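Local coordinates for sulfate permease family protein (Vibrio cholerae, PDB 4DGH), which is the STAS domain of a SulP-type membrane protein that probably works as a transmembrane anion transporter, at residues R19-Y24 and S120-E125; R40-G43 and E47-Q50; T69-I74 and V103-E108; Q75-H78 and K83-I86. All coordinates share one frame; numbering follows the deposited sequence.

Contact 1: R19-Y24 and S120-E125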
loop_
_atom_site.group_PDB
_atom_site.type_symbol
_atom_site.label_atom_id
_atom_site.label_comp_id
_atom_site.label_asym_id
_atom_site.label_seq_id
_atom_site.Cartn_x
_atom_site.Cartn_y
_atom_site.Cartn_z
ATOM N N ARG A 19 -10.074 -10.956 23.491
ATOM C CA ARG A 19 -10.882 -11.195 22.306
ATOM C C ARG A 19 -11.882 -10.048 22.013
ATOM O O ARG A 19 -12.218 -9.800 20.836
ATOM C CB ARG A 19 -11.749 -12.442 22.591
ATOM C CG ARG A 19 -11.768 -13.404 21.448
ATOM C CD ARG A 19 -12.422 -14.698 21.937
ATOM N NE ARG A 19 -13.732 -14.302 22.423
ATOM C CZ ARG A 19 -14.813 -14.338 21.654
ATOM N NH1 ARG A 19 -14.703 -14.827 20.419
ATOM N NH2 ARG A 19 -15.984 -13.918 22.116
ATOM N N GLU A 20 -12.415 -9.446 23.079
ATOM C CA GLU A 20 -13.332 -8.308 22.971
ATOM C C GLU A 20 -12.813 -6.979 22.456
ATOM O O GLU A 20 -13.646 -6.124 22.173
ATOM C CB GLU A 20 -14.143 -8.037 24.265
ATOM C CG GLU A 20 -14.899 -9.259 24.670
ATOM C CD GLU A 20 -14.090 -10.137 25.594
ATOM O OE1 GLU A 20 -12.792 -10.155 25.628
ATOM O OE2 GLU A 20 -14.797 -10.742 26.405
ATOM N N LEU A 21 -11.482 -6.803 22.303
ATOM C CA LEU A 21 -10.970 -5.473 21.951
ATOM C C LEU A 21 -10.133 -5.588 20.670
ATOM O O LEU A 21 -9.263 -6.487 20.563
ATOM C CB LEU A 21 -10.088 -5.025 23.105
ATOM C CG LEU A 21 -9.358 -3.710 22.882
ATOM C CD1 LEU A 21 -10.409 -2.616 22.764
ATOM C CD2 LEU A 21 -8.516 -3.474 24.097
ATOM N N ALA A 22 -10.335 -4.668 19.734
ATOM C CA ALA A 22 -9.533 -4.583 18.524
ATOM C C ALA A 22 -8.936 -3.160 18.475
ATOM O O ALA A 22 -9.390 -2.222 19.155
ATOM C CB ALA A 22 -10.384 -4.899 17.303
ATOM N N VAL A 23 -7.889 -3.009 17.685
ATOM C CA VAL A 23 -7.186 -1.734 17.643
ATOM C C VAL A 23 -6.846 -1.572 16.156
ATOM O O VAL A 23 -6.315 -2.522 15.510
ATOM C CB VAL A 23 -5.899 -1.790 18.465
ATOM C CG1 VAL A 23 -5.120 -0.492 18.212
ATOM C CG2 VAL A 23 -6.212 -1.948 19.944
ATOM N N TYR A 24 -7.136 -0.400 15.616
ATOM C CA TYR A 24 -6.783 -0.126 14.218
ATOM C C TYR A 24 -6.206 1.258 14.105
ATOM O O TYR A 24 -6.707 2.180 14.764
ATOM C CB TYR A 24 -8.068 -0.255 13.347
ATOM C CG TYR A 24 -7.738 -0.012 11.841
ATOM C CD1 TYR A 24 -6.979 -0.965 11.089
ATOM C CD2 TYR A 24 -8.156 1.135 11.186
ATOM C CE1 TYR A 24 -6.650 -0.742 9.743
ATOM C CE2 TYR A 24 -7.848 1.316 9.796
ATOM C CZ TYR A 24 -7.055 0.436 9.145
ATOM O OH TYR A 24 -6.732 0.672 7.784
ATOM N N SER A 120 -6.558 1.553 28.467
ATOM C CA SER A 120 -6.943 1.427 29.883
ATOM C C SER A 120 -8.481 1.455 30.069
ATOM O O SER A 120 -9.116 0.540 30.687
ATOM C CB SER A 120 -6.203 2.533 30.703
ATOM O OG SER A 120 -6.815 2.599 31.990
ATOM N N ALA A 121 -9.133 2.463 29.493
ATOM C CA ALA A 121 -10.596 2.511 29.584
ATOM C C ALA A 121 -11.296 1.300 28.976
ATOM O O ALA A 121 -12.305 0.820 29.529
ATOM C CB ALA A 121 -11.162 3.768 28.984
ATOM N N ALA A 122 -10.795 0.801 27.864
ATOM C CA ALA A 122 -11.472 -0.323 27.200
ATOM C C ALA A 122 -11.308 -1.587 28.029
ATOM O O ALA A 122 -12.272 -2.391 28.220
ATOM C CB ALA A 122 -10.838 -0.603 25.823
ATOM N N LEU A 123 -10.100 -1.794 28.512
ATOM C CA LEU A 123 -9.821 -3.045 29.285
ATOM C C LEU A 123 -10.651 -3.005 30.567
ATOM O O LEU A 123 -11.187 -4.039 31.009
ATOM C CB LEU A 123 -8.358 -3.179 29.627
ATOM C CG LEU A 123 -7.372 -3.387 28.446
ATOM C CD1 LEU A 123 -5.907 -3.229 28.916
ATOM C CD2 LEU A 123 -7.672 -4.764 27.896
ATOM N N THR A 124 -10.822 -1.823 31.140
ATOM C CA THR A 124 -11.674 -1.682 32.330
ATOM C C THR A 124 -13.157 -1.967 32.037
ATOM O O THR A 124 -13.838 -2.642 32.836
ATOM C CB THR A 124 -11.561 -0.252 32.869
ATOM O OG1 THR A 124 -10.225 -0.066 33.361
ATOM C CG2 THR A 124 -12.570 0.013 34.047
ATOM N N GLU A 125 -13.661 -1.444 30.921
ATOM C CA GLU A 125 -15.034 -1.714 30.499
ATOM C C GLU A 125 -15.282 -3.201 30.173
ATOM O O GLU A 125 -16.310 -3.783 30.548
ATOM C CB GLU A 125 -15.420 -0.849 29.307
ATOM C CG GLU A 125 -16.753 -1.246 28.694
ATOM C CD GLU A 125 -17.359 -0.135 27.826
ATOM O OE1 GLU A 125 -16.699 0.930 27.590
ATOM O OE2 GLU A 125 -18.506 -0.321 27.368
#

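Contact 2: R40-G43 and E47-Q50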
loop_
_atom_site.group_PDB
_atom_site.type_symbol
_atom_site.label_atom_id
_atom_site.label_comp_id
_atom_site.label_asym_id
_atom_site.label_seq_id
_atom_site.Cartn_x
_atom_site.Cartn_y
_atom_site.Cartn_z
ATOM N N ARG A 40 -14.393 -3.413 5.033
ATOM C CA ARG A 40 -14.724 -4.690 4.401
ATOM C C ARG A 40 -14.472 -5.878 5.303
ATOM O O ARG A 40 -15.313 -6.703 5.451
ATOM C CB ARG A 40 -14.051 -4.796 3.014
ATOM C CG ARG A 40 -14.260 -6.120 2.257
ATOM C CD ARG A 40 -13.842 -6.036 0.760
ATOM N NE ARG A 40 -12.488 -5.492 0.539
ATOM C CZ ARG A 40 -12.234 -4.258 0.069
ATOM N NH1 ARG A 40 -13.263 -3.439 -0.244
ATOM N NH2 ARG A 40 -10.963 -3.835 -0.073
ATOM N N VAL A 41 -13.360 -5.910 6.004
ATOM C CA VAL A 41 -13.034 -7.006 6.895
ATOM C C VAL A 41 -14.064 -7.084 8.031
ATOM O O VAL A 41 -14.560 -8.162 8.366
ATOM C CB VAL A 41 -11.674 -6.747 7.571
ATOM C CG1 VAL A 41 -11.451 -7.773 8.692
ATOM C CG2 VAL A 41 -10.530 -6.834 6.565
HETATM N N MSE A 42 -14.367 -5.938 8.615
HETATM C CA MSE A 42 -15.252 -5.939 9.782
HETATM C C MSE A 42 -16.636 -6.420 9.360
HETATM O O MSE A 42 -17.380 -7.014 10.157
HETATM C CB MSE A 42 -15.308 -4.508 10.354
HETATM C CG MSE A 42 -15.943 -4.544 11.730
HETATM SE SE MSE A 42 -14.609 -5.341 12.978
HETATM C CE MSE A 42 -13.494 -3.930 13.768
ATOM N N GLY A 43 -17.013 -6.099 8.141
ATOM C CA GLY A 43 -18.303 -6.566 7.570
ATOM C C GLY A 43 -18.339 -8.046 7.251
ATOM O O GLY A 43 -19.427 -8.683 7.291
ATOM N N GLU A 47 -17.258 -13.040 13.728
ATOM C CA GLU A 47 -17.309 -12.463 15.042
ATOM C C GLU A 47 -16.649 -11.119 15.032
ATOM O O GLU A 47 -15.553 -10.945 14.418
ATOM C CB GLU A 47 -16.513 -13.266 15.993
ATOM C CG GLU A 47 -17.257 -14.446 16.510
ATOM C CD GLU A 47 -16.339 -15.205 17.397
ATOM O OE1 GLU A 47 -15.799 -14.556 18.332
ATOM O OE2 GLU A 47 -16.132 -16.405 17.109
ATOM N N THR A 48 -17.299 -10.207 15.743
ATOM C CA THR A 48 -16.800 -8.842 15.904
ATOM C C THR A 48 -16.378 -8.525 17.334
ATOM O O THR A 48 -16.893 -9.071 18.311
ATOM C CB THR A 48 -17.786 -7.784 15.323
ATOM O OG1 THR A 48 -19.076 -7.925 15.949
ATOM C CG2 THR A 48 -17.938 -7.958 13.771
ATOM N N PRO A 49 -15.409 -7.580 17.485
ATOM C CA PRO A 49 -15.013 -7.211 18.830
ATOM C C PRO A 49 -16.169 -6.403 19.491
ATOM O O PRO A 49 -16.999 -5.883 18.778
ATOM C CB PRO A 49 -13.767 -6.284 18.583
ATOM C CG PRO A 49 -13.961 -5.723 17.197
ATOM C CD PRO A 49 -14.848 -6.718 16.428
ATOM N N GLN A 50 -16.206 -6.345 20.828
ATOM C CA GLN A 50 -17.058 -5.408 21.590
ATOM C C GLN A 50 -16.637 -3.901 21.391
ATOM O O GLN A 50 -17.492 -3.002 21.271
ATOM C CB GLN A 50 -17.095 -5.834 23.102
ATOM C CG GLN A 50 -17.846 -4.880 24.064
ATOM C CD GLN A 50 -17.673 -5.147 25.581
ATOM O OE1 GLN A 50 -17.258 -6.229 26.009
ATOM N NE2 GLN A 50 -17.948 -4.141 26.385
#

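Contact 3: T69-I74 and V103-E108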
loop_
_atom_site.group_PDB
_atom_site.type_symbol
_atom_site.label_atom_id
_atom_site.label_comp_id
_atom_site.label_asym_id
_atom_site.label_seq_id
_atom_site.Cartn_x
_atom_site.Cartn_y
_atom_site.Cartn_z
ATOM N N THR A 69 -15.057 9.923 4.999
ATOM C CA THR A 69 -14.573 8.535 5.047
ATOM C C THR A 69 -14.581 7.984 6.455
ATOM O O THR A 69 -15.013 6.838 6.685
ATOM C CB THR A 69 -13.182 8.486 4.384
ATOM O OG1 THR A 69 -13.346 8.954 3.055
ATOM C CG2 THR A 69 -12.624 7.069 4.277
ATOM N N LEU A 70 -14.046 8.764 7.411
ATOM C CA LEU A 70 -14.003 8.323 8.804
ATOM C C LEU A 70 -15.434 8.147 9.338
ATOM O O LEU A 70 -15.715 7.208 10.095
ATOM C CB LEU A 70 -13.216 9.304 9.675
ATOM C CG LEU A 70 -13.156 9.091 11.153
ATOM C CD1 LEU A 70 -12.494 7.742 11.478
ATOM C CD2 LEU A 70 -12.313 10.122 11.870
ATOM N N GLU A 71 -16.318 9.106 9.019
ATOM C CA GLU A 71 -17.722 8.967 9.397
ATOM C C GLU A 71 -18.389 7.644 8.930
ATOM O O GLU A 71 -19.034 6.949 9.710
ATOM C CB GLU A 71 -18.499 10.198 8.886
ATOM C CG GLU A 71 -19.983 10.003 9.123
ATOM C CD GLU A 71 -20.814 11.191 8.695
ATOM O OE1 GLU A 71 -20.315 11.989 7.834
ATOM O OE2 GLU A 71 -21.976 11.303 9.207
ATOM N N GLU A 72 -18.256 7.332 7.659
ATOM C CA GLU A 72 -18.845 6.140 7.045
ATOM C C GLU A 72 -18.258 4.895 7.700
ATOM O O GLU A 72 -19.014 3.997 8.052
ATOM C CB GLU A 72 -18.545 6.096 5.528
ATOM C CG GLU A 72 -19.064 4.823 4.861
ATOM C CD GLU A 72 -19.153 4.913 3.316
ATOM O OE1 GLU A 72 -18.205 5.448 2.656
ATOM O OE2 GLU A 72 -20.176 4.427 2.732
HETATM N N MSE A 73 -16.943 4.862 7.903
HETATM C CA MSE A 73 -16.324 3.737 8.610
HETATM C C MSE A 73 -16.893 3.513 10.001
HETATM O O MSE A 73 -17.197 2.394 10.387
HETATM C CB MSE A 73 -14.821 4.010 8.713
HETATM C CG MSE A 73 -14.119 2.684 8.952
HETATM SE SE MSE A 73 -12.242 3.083 9.397
HETATM C CE MSE A 73 -11.381 1.363 9.676
ATOM N N ILE A 74 -17.018 4.576 10.771
ATOM C CA ILE A 74 -17.556 4.444 12.120
ATOM C C ILE A 74 -19.003 4.014 12.100
ATOM O O ILE A 74 -19.458 3.226 12.969
ATOM C CB ILE A 74 -17.436 5.805 12.853
ATOM C CG1 ILE A 74 -15.940 6.050 13.143
ATOM C CG2 ILE A 74 -18.229 5.736 14.158
ATOM C CD1 ILE A 74 -15.670 7.471 13.593
ATOM N N VAL A 103 -17.057 13.613 16.990
ATOM C CA VAL A 103 -17.083 13.414 18.457
ATOM C C VAL A 103 -18.513 13.063 18.865
ATOM O O VAL A 103 -18.706 12.137 19.630
ATOM C CB VAL A 103 -16.530 14.635 19.220
ATOM C CG1 VAL A 103 -16.841 14.546 20.722
ATOM C CG2 VAL A 103 -15.033 14.776 18.964
ATOM N N LYS A 104 -19.487 13.781 18.319
ATOM C CA LYS A 104 -20.913 13.466 18.496
ATOM C C LYS A 104 -21.148 12.034 18.199
ATOM O O LYS A 104 -21.726 11.333 19.008
ATOM C CB LYS A 104 -21.817 14.316 17.563
ATOM C CG LYS A 104 -23.292 13.939 17.674
ATOM C CD LYS A 104 -24.084 14.381 16.452
ATOM C CE LYS A 104 -25.544 14.011 16.646
ATOM N NZ LYS A 104 -26.369 14.867 15.765
ATOM N N LEU A 105 -20.654 11.574 17.047
ATOM C CA LEU A 105 -20.927 10.217 16.619
ATOM C C LEU A 105 -20.429 9.187 17.592
ATOM O O LEU A 105 -21.113 8.221 17.869
ATOM C CB LEU A 105 -20.259 10.000 15.274
ATOM C CG LEU A 105 -20.463 8.718 14.507
ATOM C CD1 LEU A 105 -21.967 8.381 14.506
ATOM C CD2 LEU A 105 -19.847 8.951 13.105
ATOM N N VAL A 106 -19.211 9.338 18.089
ATOM C CA VAL A 106 -18.739 8.280 18.936
ATOM C C VAL A 106 -19.011 8.523 20.414
ATOM O O VAL A 106 -18.968 7.584 21.211
ATOM C CB VAL A 106 -17.229 7.985 18.816
ATOM C CG1 VAL A 106 -16.815 7.513 17.393
ATOM C CG2 VAL A 106 -16.461 9.176 19.272
ATOM N N GLY A 107 -19.287 9.781 20.773
ATOM C CA GLY A 107 -19.566 10.090 22.178
ATOM C C GLY A 107 -18.321 10.766 22.771
ATOM O O GLY A 107 -17.221 10.256 22.622
ATOM N N GLU A 108 -18.468 11.951 23.411
ATOM C CA GLU A 108 -17.291 12.670 24.029
ATOM C C GLU A 108 -16.511 11.790 24.957
ATOM O O GLU A 108 -15.279 11.916 25.027
ATOM C CB GLU A 108 -17.704 13.894 24.914
ATOM C CG GLU A 108 -18.794 14.660 24.235
ATOM C CD GLU A 108 -19.460 15.770 25.053
ATOM O OE1 GLU A 108 -19.396 15.751 26.322
ATOM O OE2 GLU A 108 -20.077 16.648 24.337
#

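Contact 4: Q75-H78 and K83-I86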
loop_
_atom_site.group_PDB
_atom_site.type_symbol
_atom_site.label_atom_id
_atom_site.label_comp_id
_atom_site.label_asym_id
_atom_site.label_seq_id
_atom_site.Cartn_x
_atom_site.Cartn_y
_atom_site.Cartn_z
ATOM N N GLN A 75 -19.780 4.604 11.195
ATOM C CA GLN A 75 -21.187 4.161 10.995
ATOM C C GLN A 75 -21.287 2.656 10.718
ATOM O O GLN A 75 -22.122 1.992 11.256
ATOM C CB GLN A 75 -21.867 4.953 9.885
ATOM C CG GLN A 75 -22.304 6.316 10.394
ATOM C CD GLN A 75 -22.704 7.288 9.296
ATOM O OE1 GLN A 75 -22.442 7.065 8.112
ATOM N NE2 GLN A 75 -23.334 8.397 9.701
ATOM N N SER A 76 -20.404 2.161 9.863
ATOM C CA SER A 76 -20.377 0.770 9.508
ATOM C C SER A 76 -19.999 -0.123 10.706
ATOM O O SER A 76 -20.547 -1.202 10.844
ATOM C CB SER A 76 -19.463 0.525 8.295
ATOM O OG SER A 76 -18.100 0.386 8.722
ATOM N N PHE A 77 -19.158 0.344 11.639
ATOM C CA PHE A 77 -18.884 -0.447 12.862
ATOM C C PHE A 77 -20.062 -0.388 13.841
ATOM O O PHE A 77 -20.411 -1.376 14.477
ATOM C CB PHE A 77 -17.578 0.064 13.571
ATOM C CG PHE A 77 -16.359 0.066 12.660
ATOM C CD1 PHE A 77 -16.247 -0.872 11.619
ATOM C CD2 PHE A 77 -15.322 0.956 12.855
ATOM C CE1 PHE A 77 -15.103 -0.916 10.793
ATOM C CE2 PHE A 77 -14.174 0.952 12.033
ATOM C CZ PHE A 77 -14.056 0.002 11.015
ATOM N N HIS A 78 -20.648 0.788 14.002
ATOM C CA HIS A 78 -21.741 0.998 14.968
ATOM C C HIS A 78 -22.887 0.118 14.590
ATOM O O HIS A 78 -23.639 -0.339 15.476
ATOM C CB HIS A 78 -22.289 2.459 14.972
ATOM C CG HIS A 78 -21.464 3.408 15.814
ATOM N ND1 HIS A 78 -21.679 4.754 15.847
ATOM C CD2 HIS A 78 -20.412 3.152 16.682
ATOM C CE1 HIS A 78 -20.788 5.317 16.702
ATOM N NE2 HIS A 78 -20.056 4.329 17.248
ATOM N N LYS A 83 -18.584 -0.643 19.726
ATOM C CA LYS A 83 -18.306 0.646 20.335
ATOM C C LYS A 83 -16.930 1.117 19.882
ATOM O O LYS A 83 -15.955 0.363 19.960
ATOM C CB LYS A 83 -18.298 0.458 21.857
ATOM C CG LYS A 83 -17.925 1.673 22.651
ATOM C CD LYS A 83 -18.193 1.425 24.162
ATOM C CE LYS A 83 -18.141 2.734 24.899
ATOM N NZ LYS A 83 -18.549 2.573 26.355
ATOM N N VAL A 84 -16.856 2.334 19.388
ATOM C CA VAL A 84 -15.665 2.848 18.780
ATOM C C VAL A 84 -15.098 3.927 19.682
ATOM O O VAL A 84 -15.869 4.856 20.100
ATOM C CB VAL A 84 -15.931 3.393 17.385
ATOM C CG1 VAL A 84 -14.651 4.054 16.795
ATOM C CG2 VAL A 84 -16.580 2.326 16.485
ATOM N N LEU A 85 -13.847 3.730 20.131
ATOM C CA LEU A 85 -13.116 4.793 20.806
ATOM C C LEU A 85 -12.111 5.412 19.809
ATOM O O LEU A 85 -11.627 4.721 18.929
ATOM C CB LEU A 85 -12.313 4.279 22.010
ATOM C CG LEU A 85 -12.998 3.857 23.321
ATOM C CD1 LEU A 85 -14.416 3.353 23.217
ATOM C CD2 LEU A 85 -12.120 3.040 24.253
ATOM N N ILE A 86 -11.767 6.694 20.021
ATOM C CA ILE A 86 -10.794 7.328 19.206
ATOM C C ILE A 86 -9.676 7.814 20.129
ATOM O O ILE A 86 -9.955 8.384 21.241
ATOM C CB ILE A 86 -11.457 8.500 18.524
ATOM C CG1 ILE A 86 -12.447 8.004 17.418
ATOM C CG2 ILE A 86 -10.396 9.471 18.003
ATOM C CD1 ILE A 86 -13.197 9.212 16.839
HETATM O O HOH W 1 -18.705 4.600 19.563
#

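Contact 1: R19-Y24 and S120-E125
Leu-21 and Ala-122 meet where the first strand of the STAS domain faces its C-terminal helix. The contact across the two segments is entirely apolar. Both branches of Leu-21 take part. CD1 lies 3.7 Å from CB of Ala-122, and CD2 lies 4.1 Å from the same Ala-122 CB. The methyl group of Ala-122 therefore sits against the forked end of the leucine. CG of Leu-21 is anti to the backbone N (chi1 175°), which carries the fork out from the strand to the helix. CD2 of Leu-21 also comes 4.1 Å from CD2 of Leu-123. These two leucine side chains cross at about a right angle, and one methyl of each does the touching. Leu-123 does not start out in the direction of the strand. Its CG lies beside its own backbone N (chi1 -66°), and CD2 is the branch that comes over to Leu-21. The small side chain of Ala-122 lets the helix come close, with CA of Leu-21 and CA of Ala-122 7.4 Å apart.

No hydrogen bond joins the two segments. Within the helix, Ser-120 O accepts from both Thr-124 N and Thr-124 OG1.

Leu-119 and Ile-126 of helix 115-128 also pack on Leu-21, and Leu-9 of helix 3-11 touches Leu-123. Strand 21-25 is an outermost strand of the parallel sheet within this chain and is hydrogen-bonded through its backbone to strand 51-55. Helix 115-128 covers strand 21-25 at Leu-21 and Val-23, close to helix 3-11.

Contact 2: R40-G43 and E47-Q50
Met-42, a selenomethionine, reaches from helix 32-44 to Thr-48 and Pro-49 in the loop that follows. From CB the chain runs to CG, which lies beside the carbonyl carbon (chi1 -167°). It then bends at chi2 (73°) and again at chi3 (90°). CB itself packs outside this pair of segments, against the ring of Phe-77. The two bends bring the selenium and the methyl to the proline ring. SE lies 3.7 Å from CD of Pro-49. The terminal CE is 3.9 Å from CG of Pro-49 and 4.1 Å from its CD. The end of the side chain thus meets the proline ring at two carbons, CG and CD.

Thr-48 adds a second touch through its methyl. CG2 lies 3.8 Å from the backbone O of Met-42 and 4.3 Å from its SE. No hydrogen bond joins the two segments. Ile-82 also packs on Met-42 and on Thr-48. Ile-64 of the second subunit packs on Pro-49, and Thr-65 of that subunit packs on Met-42.

The contact closes a short helix-to-strand connection. The chain leaves helix 32-44, turns back through the loop and enters strand 51-55. This is the return limb of a beta-alpha-beta crossover, the unit from which the parallel sheet of the STAS fold is built.

Contact 3: T69-I74 and V103-E108
Ile-74 and Leu-105 form the centre of this helix-to-helix contact. CG2 of Ile-74 lies 3.7 Å from CG of Leu-105 and 3.8 Å from its CD2. CB of Ile-74 is 4.0 Å from the same CD2. The two side chains slide past each other in opposite directions, so they touch along their flanks. A chi1 of -175° turns CG of Leu-105 away from its own N and across to helix 64-78.

Two further side chains flank this pair. CG1 of Val-106 lies 4.0 Å from both CG2 and CD1 of Ile-74, and the two side chains cross at about a right angle. On the more open side, CG of Glu-71 is 4.1 Å from CD2 of Leu-105. Only the aliphatic part of the glutamate makes this touch; its chain is extended beyond CG. The backbone O of Glu-71 is also 4.0 Å from CD2 of Leu-105. No hydrogen bond crosses the contact.

The next shell sets the helix end. Gly-107 N donates to Val-103 O at 2.7 Å. Gly-107 then leaves the helix with a positive phi of 104°. Val-106 O is held by Asn-110 ND2. The chain turns away directly after the two residues that make the contact.

Ile-102 adds to the same surface, touching Leu-70, Glu-71 and Ile-74. Helix 102-106 therefore lies against helix 64-78, with helix 91-99 beside it at Leu-70 and Val-103. Helix 32-44 also packs on helix 64-78, through Ala-35 on Thr-69.

Contact 4: Q75-H78 and K83-I86
The second half of a beta-alpha-beta unit, formed by strand 51-55, helix 64-78 and strand 83-87, is closed here. Val-84 at the start of the last strand packs under the end of the helix, against Phe-77 and His-78. Its CG2 methyl makes both contacts. It lies 3.8 Å from CB of Phe-77 and 4.1 Å from CD2 of the phenylalanine ring, which it meets at the edge, near the ring plane. The same CG2 is 3.9 Å from CD2 of His-78 and 4.1 Å from its NE2. Both aromatic side chains cross the valine at about a right angle. With chi1 of Val-84 at 175°, CG2 lies beside the valine's own backbone N, and this turns that one methyl to the helix.

A water adds a polar link. It lies 2.7 Å from NE2 of His-78, in a hydrogen bond, and accepts from Val-84 N at 2.9 Å. It thus joins the imidazole to the backbone of the strand, beside the apolar touch.

Leu-105 of helix 102-106 packs on His-78, and Val-106 packs on Val-84. On the other flank lies helix 32-44, where Glu-39 touches Ser-76. Strand 83-87 lies between strands 51-55 and 111-112 in the parallel sheet, and helix 64-78 covers it between those two neighbouring helices.

Contacts 1 and 4 each join a helix to a strand of the parallel sheet; contact 2 joins a helix to the loop after it, and contact 3 joins two helices. Within the span of contact 1, contact 2 ends before contact 3 begins, and contact 4 lies inside contact 3. Contacts 3 and 4 share helix 64-78, with centres about 7 Å apart. Contacts 2 and 4, centres about 11 Å apart, are linked by a probable hydrogen bond of Gln-50 O with Lys-83 N. Salt bridges tie contact 1 to contact 2 (Arg-19 to Glu-47) and contact 4 (Glu-125 to Lys-83). Distant segments thus form one compact STAS domain, with contacts 1 and 2 bordering the second subunit.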